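Side-chain contacts in NADP-dependent glyceraldehyde-3-phosphate dehydrogenase (Bacillus halodurans, PDB 3PRL), which probably catalyses the non-phosphorylating, NADP-dependent oxidation of glyceraldehyde 3-phosphate, as a member of the aldehyde dehydrogenase family: residues T332-E337 and A341-L346; V38-I43 and M96-K101; E245-K250 and V256-G261; L168-I173 and I196-A201; D53-A58 and P230-I235. All coordinates share one frame; numbering follows the deposited sequence.

Contact 1 of 5, residues T332-E337 and A341-L346; sequences TPVIDE and AFIQGL
Beside I343, the residue that meets V334, the ring of F342 carries L346 CD1 on one face; this methyl sits 3.7 Å above the ring plane and is shifted toward the rim. The ring leads away from T332-E337 and is touched by R381 and E385, and I343 is left to face V334. These two buried side chains reach toward each other tip to tip. I343 CD1 lies in the fork of the valine, 4.0 Å from V334 CG1 and 4.1 Å from V334 CG2. The valine can offer both branches because CG1 is turned beside its backbone N (chi1 -68°) while CG2 falls between N and the carbonyl carbon. L368 of strand 367-374 packs on I343, and S339 and A340 on V334, so the helix and that strand add to the packing round the pair. Where the loop becomes helix 337-352, A341 N donates to E337 O over 2.9 Å. That bond, almost straight with 172° at the hydrogen, belongs to the first helical turn. One residue earlier D336 stands at the N-cap position, its OD1 accepting from S339 N. The chemistry is thus divided: a polar cap and a main-chain bond start the helix, and a small apolar contact folds the incoming loop back against it, the side chain of V334 lying about 7 Å from that of F162, an NADP-binding residue.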
# COMPACT_ATOMS: atom_id res chain seq x y z
N THR D 332 40.32 -18.00 -0.02
CA THR D 332 40.63 -19.02 -1.01
C THR D 332 41.12 -18.38 -2.31
O THR D 332 41.15 -17.14 -2.41
CB THR D 332 39.42 -19.97 -1.27
OG1 THR D 332 38.22 -19.22 -1.48
CG2 THR D 332 39.23 -20.91 -0.08
N PRO D 333 41.51 -19.21 -3.30
CA PRO D 333 42.03 -18.68 -4.56
C PRO D 333 41.01 -17.84 -5.32
O PRO D 333 39.80 -18.11 -5.26
CB PRO D 333 42.38 -19.95 -5.36
CG PRO D 333 42.48 -21.04 -4.34
CD PRO D 333 41.47 -20.68 -3.32
N VAL D 334 41.49 -16.81 -6.00
CA VAL D 334 40.62 -15.98 -6.83
C VAL D 334 40.30 -16.71 -8.13
O VAL D 334 41.01 -17.64 -8.51
CB VAL D 334 41.19 -14.55 -7.08
CG1 VAL D 334 41.19 -13.74 -5.78
CG2 VAL D 334 42.58 -14.61 -7.70
N ILE D 335 39.23 -16.28 -8.78
CA ILE D 335 38.61 -17.02 -9.88
C ILE D 335 39.56 -17.50 -10.99
O ILE D 335 39.44 -18.64 -11.44
CB ILE D 335 37.41 -16.22 -10.46
CG1 ILE D 335 36.43 -17.12 -11.23
CG2 ILE D 335 37.91 -15.03 -11.27
CD1 ILE D 335 35.85 -18.26 -10.41
N ASP D 336 40.47 -16.65 -11.45
CA ASP D 336 41.40 -17.03 -12.53
C ASP D 336 42.75 -16.28 -12.53
O ASP D 336 42.98 -15.41 -11.67
CB ASP D 336 40.69 -17.05 -13.91
CG ASP D 336 40.27 -15.66 -14.41
OD1 ASP D 336 40.29 -14.67 -13.64
OD2 ASP D 336 39.91 -15.56 -15.60
N GLU D 337 43.62 -16.63 -13.49
CA GLU D 337 44.94 -16.01 -13.72
C GLU D 337 44.86 -14.52 -13.95
O GLU D 337 45.58 -13.73 -13.32
CB GLU D 337 45.64 -16.56 -14.98
CG GLU D 337 45.26 -17.94 -15.46
CD GLU D 337 46.06 -19.02 -14.78
OE1 GLU D 337 47.07 -19.48 -15.38
OE2 GLU D 337 45.68 -19.39 -13.65
N ALA D 341 46.49 -11.58 -11.64
CA ALA D 341 47.44 -10.64 -12.27
C ALA D 341 46.99 -9.18 -12.05
O ALA D 341 47.78 -8.35 -11.60
CB ALA D 341 47.60 -10.94 -13.76
N PHE D 342 45.72 -8.90 -12.37
CA PHE D 342 45.12 -7.56 -12.25
C PHE D 342 45.16 -7.04 -10.81
O PHE D 342 45.50 -5.89 -10.59
CB PHE D 342 43.67 -7.53 -12.81
CG PHE D 342 42.92 -6.23 -12.53
CD1 PHE D 342 43.09 -5.11 -13.35
CD2 PHE D 342 42.05 -6.13 -11.44
CE1 PHE D 342 42.43 -3.91 -13.09
CE2 PHE D 342 41.37 -4.93 -11.17
CZ PHE D 342 41.56 -3.82 -12.00
N ILE D 343 44.83 -7.90 -9.84
CA ILE D 343 44.94 -7.56 -8.41
C ILE D 343 46.38 -7.21 -8.01
O ILE D 343 46.63 -6.18 -7.39
CB ILE D 343 44.41 -8.70 -7.49
CG1 ILE D 343 42.94 -9.01 -7.79
CG2 ILE D 343 44.59 -8.33 -6.00
CD1 ILE D 343 42.59 -10.48 -7.61
N GLN D 344 47.31 -8.07 -8.38
CA GLN D 344 48.74 -7.83 -8.11
C GLN D 344 49.20 -6.45 -8.57
O GLN D 344 49.96 -5.77 -7.85
CB GLN D 344 49.59 -8.92 -8.78
CG GLN D 344 51.11 -8.83 -8.50
CD GLN D 344 51.45 -8.89 -7.02
OE1 GLN D 344 51.15 -9.86 -6.33
NE2 GLN D 344 52.10 -7.84 -6.52
N GLY D 345 48.74 -6.03 -9.74
CA GLY D 345 49.09 -4.73 -10.32
C GLY D 345 48.59 -3.54 -9.52
O GLY D 345 49.23 -2.48 -9.50
N LEU D 346 47.43 -3.70 -8.89
CA LEU D 346 46.87 -2.71 -7.98
C LEU D 346 47.73 -2.53 -6.72
O LEU D 346 47.96 -1.39 -6.29
CB LEU D 346 45.41 -3.05 -7.59
CG LEU D 346 44.25 -2.43 -8.39
CD1 LEU D 346 44.37 -2.68 -9.88
CD2 LEU D 346 42.89 -2.93 -7.90

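Contact 2 of 5, residues V38-I43 and M96-K101; sequences VALGSI and MHEVAK
OE2 of E98, the residue whose backbone L40 packs on, accepts a hydrogen bond from L193 N and a weak one from G191 N, while OE1 is bonded to S194 OG. The buried carboxylate therefore faces the start of helix 192-204, and its aliphatic part is left for L40. From strand 39-44 of the N-terminal sheet the leucine points at the end of helix 88-98 and divides its two methyls. CD1 lies against the backbone of E98, 3.7 Å from E98 CA, and also touches E98 CG at 4.1 Å. CD2 goes to the neighbouring residue, 3.8 Å from H97 CB. The leucine meets the histidine at a slant. With H97 CG turned away from its own carbonyl carbon (chi1 -76°), the imidazole extends past the leucine; M96 CE lies 3.4 Å above one face, toward the rim. The side chain of E98 is about 7 Å from that of T189, an NADP-binding residue. No hydrogen bond joins the two segments. The contact works by apolar fit on the E98 backbone and stem and on H97 CB, while donors at and just before the start of helix 192-204 hold the acid and would probably favour a negative charge there.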
# COMPACT_ATOMS: atom_id res chain seq x y z
N VAL D 38 42.11 -28.97 -11.85
CA VAL D 38 41.53 -30.30 -12.12
C VAL D 38 40.15 -30.19 -12.78
O VAL D 38 39.34 -29.34 -12.39
CB VAL D 38 41.41 -31.14 -10.81
CG1 VAL D 38 40.60 -32.41 -11.03
CG2 VAL D 38 42.81 -31.49 -10.25
N ALA D 39 39.90 -31.05 -13.76
CA ALA D 39 38.65 -31.03 -14.55
C ALA D 39 37.41 -31.33 -13.72
O ALA D 39 37.47 -32.12 -12.78
CB ALA D 39 38.74 -32.01 -15.71
N LEU D 40 36.30 -30.69 -14.05
CA LEU D 40 35.04 -30.92 -13.33
C LEU D 40 33.96 -31.45 -14.25
O LEU D 40 33.07 -32.19 -13.84
CB LEU D 40 34.57 -29.63 -12.65
CG LEU D 40 35.31 -29.13 -11.40
CD1 LEU D 40 34.91 -27.69 -11.08
CD2 LEU D 40 35.08 -30.03 -10.19
N GLY D 41 34.04 -31.04 -15.51
CA GLY D 41 33.10 -31.44 -16.52
C GLY D 41 33.11 -30.41 -17.63
O GLY D 41 34.09 -29.66 -17.78
N SER D 42 32.03 -30.37 -18.40
CA SER D 42 31.92 -29.48 -19.53
C SER D 42 30.48 -28.98 -19.70
O SER D 42 29.53 -29.55 -19.14
CB SER D 42 32.38 -30.18 -20.80
OG SER D 42 31.68 -31.40 -20.97
N ILE D 43 30.33 -27.89 -20.46
CA ILE D 43 29.02 -27.40 -20.87
C ILE D 43 28.97 -27.31 -22.39
O ILE D 43 30.01 -27.18 -23.03
CB ILE D 43 28.67 -26.03 -20.23
CG1 ILE D 43 29.66 -24.95 -20.68
CG2 ILE D 43 28.59 -26.16 -18.71
CD1 ILE D 43 29.23 -23.55 -20.35
N MET D 96 31.54 -24.98 -4.31
CA MET D 96 32.89 -24.76 -3.72
C MET D 96 34.02 -25.08 -4.70
O MET D 96 34.97 -24.32 -4.78
CB MET D 96 33.12 -25.40 -2.33
CG MET D 96 32.76 -26.84 -2.18
SD MET D 96 33.90 -27.81 -1.16
CE MET D 96 33.72 -29.36 -2.04
N HIS D 97 33.89 -26.16 -5.46
CA HIS D 97 34.91 -26.51 -6.45
C HIS D 97 34.93 -25.52 -7.62
O HIS D 97 35.98 -24.95 -7.93
CB HIS D 97 34.72 -27.94 -7.00
CG HIS D 97 35.15 -29.03 -6.06
ND1 HIS D 97 34.32 -30.05 -5.68
CD2 HIS D 97 36.34 -29.26 -5.44
CE1 HIS D 97 34.96 -30.87 -4.86
NE2 HIS D 97 36.19 -30.41 -4.70
N GLU D 98 33.76 -25.31 -8.24
CA GLU D 98 33.63 -24.63 -9.54
C GLU D 98 34.06 -23.16 -9.51
O GLU D 98 34.68 -22.66 -10.45
CB GLU D 98 32.18 -24.72 -10.06
CG GLU D 98 32.04 -24.74 -11.59
CD GLU D 98 30.61 -24.53 -12.08
OE1 GLU D 98 29.65 -24.61 -11.27
OE2 GLU D 98 30.43 -24.26 -13.30
N VAL D 99 33.66 -22.47 -8.44
CA VAL D 99 33.97 -21.06 -8.28
C VAL D 99 34.91 -20.81 -7.09
O VAL D 99 35.18 -19.65 -6.73
CB VAL D 99 32.68 -20.19 -8.28
CG1 VAL D 99 31.86 -20.47 -9.55
CG2 VAL D 99 31.83 -20.42 -7.03
N ALA D 100 35.43 -21.90 -6.52
CA ALA D 100 36.38 -21.86 -5.40
C ALA D 100 35.87 -21.11 -4.15
O ALA D 100 36.59 -20.33 -3.52
CB ALA D 100 37.74 -21.32 -5.86
N LYS D 101 34.61 -21.37 -3.79
CA LYS D 101 33.98 -20.75 -2.63
C LYS D 101 34.16 -21.63 -1.39
O LYS D 101 33.89 -22.82 -1.46
CB LYS D 101 32.50 -20.53 -2.93
CG LYS D 101 31.66 -19.97 -1.79
CD LYS D 101 30.30 -19.49 -2.31
CE LYS D 101 30.46 -18.34 -3.32
NZ LYS D 101 29.26 -17.45 -3.36

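Contact 3 of 5, residues E245-K250 and V256-G261; sequences ERISEK and VVLELG
Helix 245-250 runs nearly antiparallel to strand 256-259, their axes 9.6 Å apart and their directions 170° from each other, as expected for the helix and second strand of the beta-alpha-beta unit 234-238, 241-250, 256-259. From the helix I247 points toward the strand. Its CG2 comes to 4.1 Å from V256 CG1 and to 4.4 Å from L258 CD2, so one methyl bridges two residues that project from the same face of the strand. I247 and V256 pass each other at a slant, and in each the touching branch is the one opposite the residue's own backbone N. Next door, S248 offers its CB, 4.3 Å from the other leucine methyl, L258 CD1; its hydroxyl looks elsewhere and is hydrogen-bonded to M253 N of the second subunit. That same M253 also packs on L258 and L260, so the helix-strand pair lies at a subunit boundary. F237 of strand 234-238 touches I247, L258 and L260 from within the chain. The interface has no hydrogen bond of its own: it is aliphatic, with contacts at ordinary van der Waals range. Aliphatic groups, including the CB of S248, thus join one face of the strand to the helix, while from the strand's other face projects E259, the predicted active-site residue, with its OE1 in a salt bridge to R446.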
# COMPACT_ATOMS: atom_id res chain seq x y z
N GLU D 245 27.56 -2.28 -19.25
CA GLU D 245 27.61 -1.15 -20.18
C GLU D 245 27.24 -1.53 -21.62
O GLU D 245 26.44 -0.85 -22.28
CB GLU D 245 29.04 -0.60 -20.20
CG GLU D 245 29.17 0.89 -20.08
CD GLU D 245 29.13 1.34 -18.65
OE1 GLU D 245 29.84 2.31 -18.30
OE2 GLU D 245 28.41 0.69 -17.86
N ARG D 246 27.89 -2.59 -22.09
CA ARG D 246 27.67 -3.14 -23.43
C ARG D 246 26.22 -3.54 -23.60
O ARG D 246 25.61 -3.25 -24.63
CB ARG D 246 28.55 -4.39 -23.66
CG ARG D 246 30.05 -4.17 -23.66
CD ARG D 246 30.80 -5.52 -23.70
NE ARG D 246 32.25 -5.39 -23.50
CZ ARG D 246 32.93 -5.88 -22.47
NH1 ARG D 246 32.32 -6.56 -21.52
NH2 ARG D 246 34.25 -5.70 -22.39
N ILE D 247 25.66 -4.19 -22.59
CA ILE D 247 24.27 -4.65 -22.63
C ILE D 247 23.30 -3.47 -22.76
O ILE D 247 22.44 -3.47 -23.65
CB ILE D 247 23.97 -5.58 -21.44
CG1 ILE D 247 24.67 -6.94 -21.68
CG2 ILE D 247 22.46 -5.73 -21.20
CD1 ILE D 247 24.76 -7.84 -20.45
N SER D 248 23.46 -2.47 -21.90
CA SER D 248 22.62 -1.28 -21.94
C SER D 248 22.75 -0.65 -23.32
O SER D 248 21.74 -0.31 -23.94
CB SER D 248 23.00 -0.30 -20.82
OG SER D 248 22.19 0.87 -20.83
N GLU D 249 23.98 -0.56 -23.80
CA GLU D 249 24.28 0.03 -25.10
C GLU D 249 23.61 -0.72 -26.25
O GLU D 249 23.05 -0.09 -27.16
CB GLU D 249 25.80 0.10 -25.32
CG GLU D 249 26.25 0.89 -26.56
CD GLU D 249 27.60 0.42 -27.12
OE1 GLU D 249 28.38 -0.21 -26.37
OE2 GLU D 249 27.87 0.69 -28.31
N LYS D 250 23.66 -2.05 -26.23
CA LYS D 250 23.22 -2.86 -27.37
C LYS D 250 21.74 -3.24 -27.36
O LYS D 250 21.18 -3.59 -28.41
CB LYS D 250 24.10 -4.10 -27.59
CG LYS D 250 25.58 -3.89 -27.27
CD LYS D 250 26.50 -4.51 -28.27
CE LYS D 250 26.91 -3.50 -29.33
NZ LYS D 250 28.03 -4.08 -30.11
N VAL D 256 15.86 -2.83 -18.65
CA VAL D 256 17.14 -3.44 -18.35
C VAL D 256 17.57 -3.12 -16.92
O VAL D 256 17.73 -1.97 -16.54
CB VAL D 256 18.27 -3.04 -19.36
CG1 VAL D 256 19.53 -3.86 -19.11
CG2 VAL D 256 17.80 -3.27 -20.78
N VAL D 257 17.74 -4.19 -16.14
CA VAL D 257 18.12 -4.11 -14.75
C VAL D 257 19.57 -4.61 -14.63
O VAL D 257 19.91 -5.67 -15.15
CB VAL D 257 17.12 -4.90 -13.86
CG1 VAL D 257 17.69 -5.25 -12.49
CG2 VAL D 257 15.80 -4.10 -13.70
N LEU D 258 20.43 -3.81 -14.01
CA LEU D 258 21.84 -4.17 -13.89
C LEU D 258 22.35 -4.07 -12.46
O LEU D 258 22.10 -3.08 -11.76
CB LEU D 258 22.71 -3.28 -14.80
CG LEU D 258 22.42 -3.15 -16.30
CD1 LEU D 258 23.17 -1.97 -16.91
CD2 LEU D 258 22.80 -4.44 -17.01
N GLU D 259 23.05 -5.12 -12.05
CA GLU D 259 23.80 -5.12 -10.81
C GLU D 259 25.27 -5.20 -11.19
O GLU D 259 25.73 -6.23 -11.69
CB GLU D 259 23.36 -6.29 -9.93
CG GLU D 259 21.84 -6.35 -9.78
CD GLU D 259 21.34 -7.56 -9.04
OE1 GLU D 259 20.24 -7.47 -8.45
OE2 GLU D 259 22.02 -8.61 -9.04
N LEU D 260 26.01 -4.12 -10.98
CA LEU D 260 27.41 -4.07 -11.41
C LEU D 260 28.36 -3.88 -10.23
O LEU D 260 28.07 -4.32 -9.11
CB LEU D 260 27.61 -2.99 -12.51
CG LEU D 260 26.51 -3.02 -13.60
CD1 LEU D 260 26.54 -1.84 -14.52
CD2 LEU D 260 26.54 -4.31 -14.39
N GLY D 261 29.51 -3.26 -10.48
CA GLY D 261 30.56 -3.17 -9.48
C GLY D 261 30.37 -2.13 -8.40
O GLY D 261 29.58 -1.18 -8.54

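Contact 4 of 5, residues L168-I173 and I196-A201; sequences LAAAKI and IKMVEA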
# COMPACT_ATOMS: atom_id res chain seq x y z
N LEU D 168 22.39 -15.81 -7.18
CA LEU D 168 22.13 -14.68 -8.06
C LEU D 168 21.47 -15.12 -9.37
O LEU D 168 20.94 -14.29 -10.11
CB LEU D 168 23.42 -13.88 -8.33
CG LEU D 168 24.11 -13.23 -7.11
CD1 LEU D 168 25.26 -12.38 -7.58
CD2 LEU D 168 23.13 -12.41 -6.29
N ALA D 169 21.46 -16.43 -9.62
CA ALA D 169 20.66 -17.01 -10.69
C ALA D 169 19.15 -17.15 -10.32
O ALA D 169 18.28 -16.58 -10.99
CB ALA D 169 21.25 -18.34 -11.12
N ALA D 170 18.86 -17.89 -9.25
CA ALA D 170 17.49 -18.01 -8.71
C ALA D 170 16.81 -16.68 -8.31
O ALA D 170 15.59 -16.55 -8.38
CB ALA D 170 17.47 -18.94 -7.55
N ALA D 171 17.61 -15.73 -7.84
CA ALA D 171 17.10 -14.40 -7.50
C ALA D 171 16.45 -13.70 -8.71
O ALA D 171 15.70 -12.75 -8.54
CB ALA D 171 18.21 -13.55 -6.95
N LYS D 172 16.77 -14.18 -9.91
CA LYS D 172 16.23 -13.64 -11.17
C LYS D 172 15.16 -14.53 -11.75
O LYS D 172 14.12 -14.04 -12.20
CB LYS D 172 17.33 -13.47 -12.21
CG LYS D 172 18.39 -12.44 -11.83
CD LYS D 172 19.59 -12.52 -12.77
CE LYS D 172 20.63 -11.47 -12.42
NZ LYS D 172 20.99 -11.56 -10.98
N ILE D 173 15.42 -15.83 -11.75
CA ILE D 173 14.48 -16.81 -12.29
C ILE D 173 13.18 -16.88 -11.47
O ILE D 173 12.10 -16.83 -12.06
CB ILE D 173 15.10 -18.22 -12.45
CG1 ILE D 173 16.41 -18.15 -13.25
CG2 ILE D 173 14.11 -19.18 -13.15
CD1 ILE D 173 17.24 -19.44 -13.16
N ILE D 196 23.38 -25.24 -13.77
CA ILE D 196 22.66 -26.32 -14.45
C ILE D 196 22.02 -27.24 -13.40
O ILE D 196 20.82 -27.51 -13.47
CB ILE D 196 23.51 -27.09 -15.51
CG1 ILE D 196 23.89 -26.17 -16.69
CG2 ILE D 196 22.75 -28.26 -16.07
CD1 ILE D 196 25.06 -26.72 -17.56
N LYS D 197 22.80 -27.64 -12.40
CA LYS D 197 22.30 -28.43 -11.27
C LYS D 197 21.15 -27.73 -10.55
O LYS D 197 20.20 -28.37 -10.14
CB LYS D 197 23.41 -28.78 -10.26
CG LYS D 197 24.33 -29.91 -10.69
CD LYS D 197 23.61 -31.25 -10.69
CE LYS D 197 24.45 -32.34 -11.32
NZ LYS D 197 23.61 -33.53 -11.62
N MET D 198 21.24 -26.41 -10.40
CA MET D 198 20.11 -25.66 -9.85
C MET D 198 18.86 -25.84 -10.70
O MET D 198 17.77 -26.10 -10.15
CB MET D 198 20.44 -24.18 -9.69
CG MET D 198 19.26 -23.35 -9.22
SD MET D 198 19.48 -21.61 -9.55
CE MET D 198 19.42 -21.58 -11.35
N VAL D 199 19.01 -25.70 -12.02
CA VAL D 199 17.87 -25.79 -12.96
C VAL D 199 17.28 -27.19 -13.01
O VAL D 199 16.06 -27.35 -13.14
CB VAL D 199 18.26 -25.32 -14.38
CG1 VAL D 199 17.29 -25.86 -15.45
CG2 VAL D 199 18.27 -23.81 -14.42
N GLU D 200 18.14 -28.19 -12.90
CA GLU D 200 17.72 -29.58 -12.81
C GLU D 200 16.66 -29.81 -11.73
O GLU D 200 15.66 -30.49 -11.97
CB GLU D 200 18.93 -30.46 -12.51
CG GLU D 200 19.78 -30.77 -13.73
CD GLU D 200 20.76 -31.89 -13.48
OE1 GLU D 200 20.42 -32.85 -12.76
OE2 GLU D 200 21.88 -31.80 -14.03
N ALA D 201 16.92 -29.26 -10.54
CA ALA D 201 15.98 -29.32 -9.42
C ALA D 201 14.63 -28.69 -9.77
O ALA D 201 13.61 -29.15 -9.30
CB ALA D 201 16.59 -28.66 -8.17
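Two helices of the coenzyme-binding alpha/beta domain lean together here: helix 167-178 precedes strand 182-186 in the chain and helix 192-204 follows it. Their short segments cross at -41° with the axes 10.9 Å apart, and the gap is spanned by one residue, M198. Its CG stands opposite the backbone N (chi1 175°), which sends the side chain straight across; a bend at the last torsion (chi3 68°) then folds the methyl along the facing helix. The sulfur rests on A170, with M198 SD 3.9 Å from A170 CB. The methyl goes between two other residues: M198 CE is 3.7 Å from A169 CB and 3.6 Å from I173 CD1, the isoleucine meeting it tip to tip. F185 of strand 182-186 touches A169, I173 and M198, and L84 of helix 70-86 also packs on the methionine. On the far side of its helix K172 turns away from all this. Its NZ donates to L168 O over 2.9 Å and also bonds T238 OG1. The alanines allow the methionine to lie close to the helix backbone, in a buried contact with no hydrogen bond across it, made mainly by apolar side-chain atoms. The thioether, bent at its last torsion, spans the distance between the helices, while the polar end of K172 is satisfied behind it by L168 O and T238 OG1.

Contact 5 of 5, residues D53-A58 and P230-I235; sequences DAIQGA and PGIDMI
I55 and I232 meet with their side chains at about a right angle, one coming from helix 48-65 and the other from the chain leading into strand 234-238. I55 points directly at the facing segment with an extended chain (chi2 178°), so that its delta methyl is carried well clear of the helix. I232 starts off to one side of the helix and is then bent (chi2 -69°), which brings its own delta methyl round to I55. The result is a crossing in which I55 CD1 lies on the outer part of I232, 4.0 Å from I232 CD1 and 4.1 Å from I232 CG1. The second branch of I55 serves a different neighbour. I55 CG2 settles on the backbone of G231, 3.9 Å from G231 CA and 4.0 Å from G231 O. With no side chain on the glycine, this methyl can come right up to the main chain, where the two backbones come nearest, 6.4 Å between I55 CA and G231 CA. H229 also touches I55, and I254, in the loop before strand 256-259, packs on I232. Further along the same helix A58 lies on V155, so the helix rests against strand 144-159 of the sheet and the turn leading into strand 234-238. No hydrogen bond links the two segments: their hold is dispersion between aliphatic groups, with both isoleucines buried, and G231 N finds its acceptor in ND1 of H229, not in the helix.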
# COMPACT_ATOMS: atom_id res chain seq x y z
N ASP D 53 15.98 -20.90 -30.97
CA ASP D 53 15.09 -21.99 -30.61
C ASP D 53 14.64 -21.95 -29.17
O ASP D 53 13.48 -22.18 -28.88
CB ASP D 53 15.71 -23.34 -30.96
CG ASP D 53 15.48 -23.73 -32.42
OD1 ASP D 53 14.94 -22.90 -33.18
OD2 ASP D 53 15.81 -24.87 -32.80
N ALA D 54 15.57 -21.65 -28.27
CA ALA D 54 15.27 -21.47 -26.86
C ALA D 54 14.35 -20.27 -26.64
O ALA D 54 13.40 -20.36 -25.86
CB ALA D 54 16.55 -21.30 -26.06
N ILE D 55 14.62 -19.17 -27.32
CA ILE D 55 13.79 -17.97 -27.19
C ILE D 55 12.35 -18.18 -27.68
O ILE D 55 11.41 -17.62 -27.11
CB ILE D 55 14.43 -16.73 -27.87
CG1 ILE D 55 15.67 -16.30 -27.07
CG2 ILE D 55 13.44 -15.56 -27.94
CD1 ILE D 55 16.42 -15.13 -27.65
N GLN D 56 12.18 -19.01 -28.71
CA GLN D 56 10.84 -19.29 -29.24
C GLN D 56 10.06 -20.21 -28.34
O GLN D 56 8.86 -20.00 -28.13
CB GLN D 56 10.88 -19.85 -30.67
CG GLN D 56 10.64 -18.80 -31.75
CD GLN D 56 9.58 -17.78 -31.36
OE1 GLN D 56 9.91 -16.67 -30.94
NE2 GLN D 56 8.30 -18.15 -31.50
N GLY D 57 10.73 -21.23 -27.81
CA GLY D 57 10.10 -22.17 -26.90
C GLY D 57 9.56 -21.46 -25.67
O GLY D 57 8.49 -21.80 -25.17
N ALA D 58 10.31 -20.47 -25.20
CA ALA D 58 9.93 -19.70 -24.03
C ALA D 58 8.71 -18.83 -24.29
O ALA D 58 7.86 -18.70 -23.43
CB ALA D 58 11.11 -18.88 -23.53
N PRO D 230 14.92 -9.42 -30.60
CA PRO D 230 13.56 -8.90 -30.48
C PRO D 230 12.62 -9.76 -29.62
O PRO D 230 11.62 -9.25 -29.11
CB PRO D 230 13.06 -8.84 -31.94
CG PRO D 230 13.96 -9.75 -32.70
CD PRO D 230 15.29 -9.64 -32.02
N GLY D 231 12.97 -11.04 -29.44
CA GLY D 231 12.18 -11.96 -28.60
C GLY D 231 12.32 -11.78 -27.10
O GLY D 231 11.61 -12.43 -26.33
N ILE D 232 13.23 -10.90 -26.69
CA ILE D 232 13.49 -10.61 -25.28
C ILE D 232 12.76 -9.34 -24.87
O ILE D 232 12.88 -8.28 -25.53
CB ILE D 232 15.01 -10.47 -25.00
CG1 ILE D 232 15.78 -11.76 -25.35
CG2 ILE D 232 15.28 -10.01 -23.56
CD1 ILE D 232 15.51 -12.97 -24.45
N ASP D 233 11.99 -9.44 -23.78
CA ASP D 233 11.14 -8.35 -23.34
C ASP D 233 11.67 -7.73 -22.05
O ASP D 233 11.09 -6.79 -21.56
CB ASP D 233 9.70 -8.86 -23.14
CG ASP D 233 9.20 -9.64 -24.34
OD1 ASP D 233 8.82 -9.00 -25.34
OD2 ASP D 233 9.21 -10.90 -24.30
N MET D 234 12.75 -8.29 -21.51
CA MET D 234 13.38 -7.78 -20.29
C MET D 234 14.74 -8.43 -20.04
O MET D 234 14.88 -9.66 -20.18
CB MET D 234 12.45 -8.02 -19.08
CG MET D 234 12.81 -7.25 -17.81
SD MET D 234 13.75 -8.18 -16.58
CE MET D 234 13.69 -6.96 -15.27
N ILE D 235 15.72 -7.61 -19.65
CA ILE D 235 17.04 -8.11 -19.25
C ILE D 235 17.35 -7.81 -17.78
O ILE D 235 17.20 -6.68 -17.34
CB ILE D 235 18.22 -7.53 -20.13
CG1 ILE D 235 17.96 -7.75 -21.61
CG2 ILE D 235 19.58 -8.14 -19.72
CD1 ILE D 235 17.90 -9.16 -22.00

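Overall arrangement
Along the chain contact 2 opens first, and its segments alternate with those of contact 5; contact 4 falls between the two segments of contact 5, and contacts 3 and 1 follow. Contacts 3 and 5, with centres about 18 Å apart, share one sheet: V257 N hydrogen-bonds I235 O 2.8 Å away, across neighbouring strands 256-259 and 234-238. Contact 4 packs helices on that domain, and its K172 NZ makes a long, weak ion pair with E259 OE2 of contact 3. It also meets contact 2, where I43 touches I196. Contacts 1 and 5 have centres about 36 Å apart. Contacts 3, 4 and 5 thus lie in and round the NADP-binding sheet, and contact 2 links them to contact 1 through A100 O and T332 OG1.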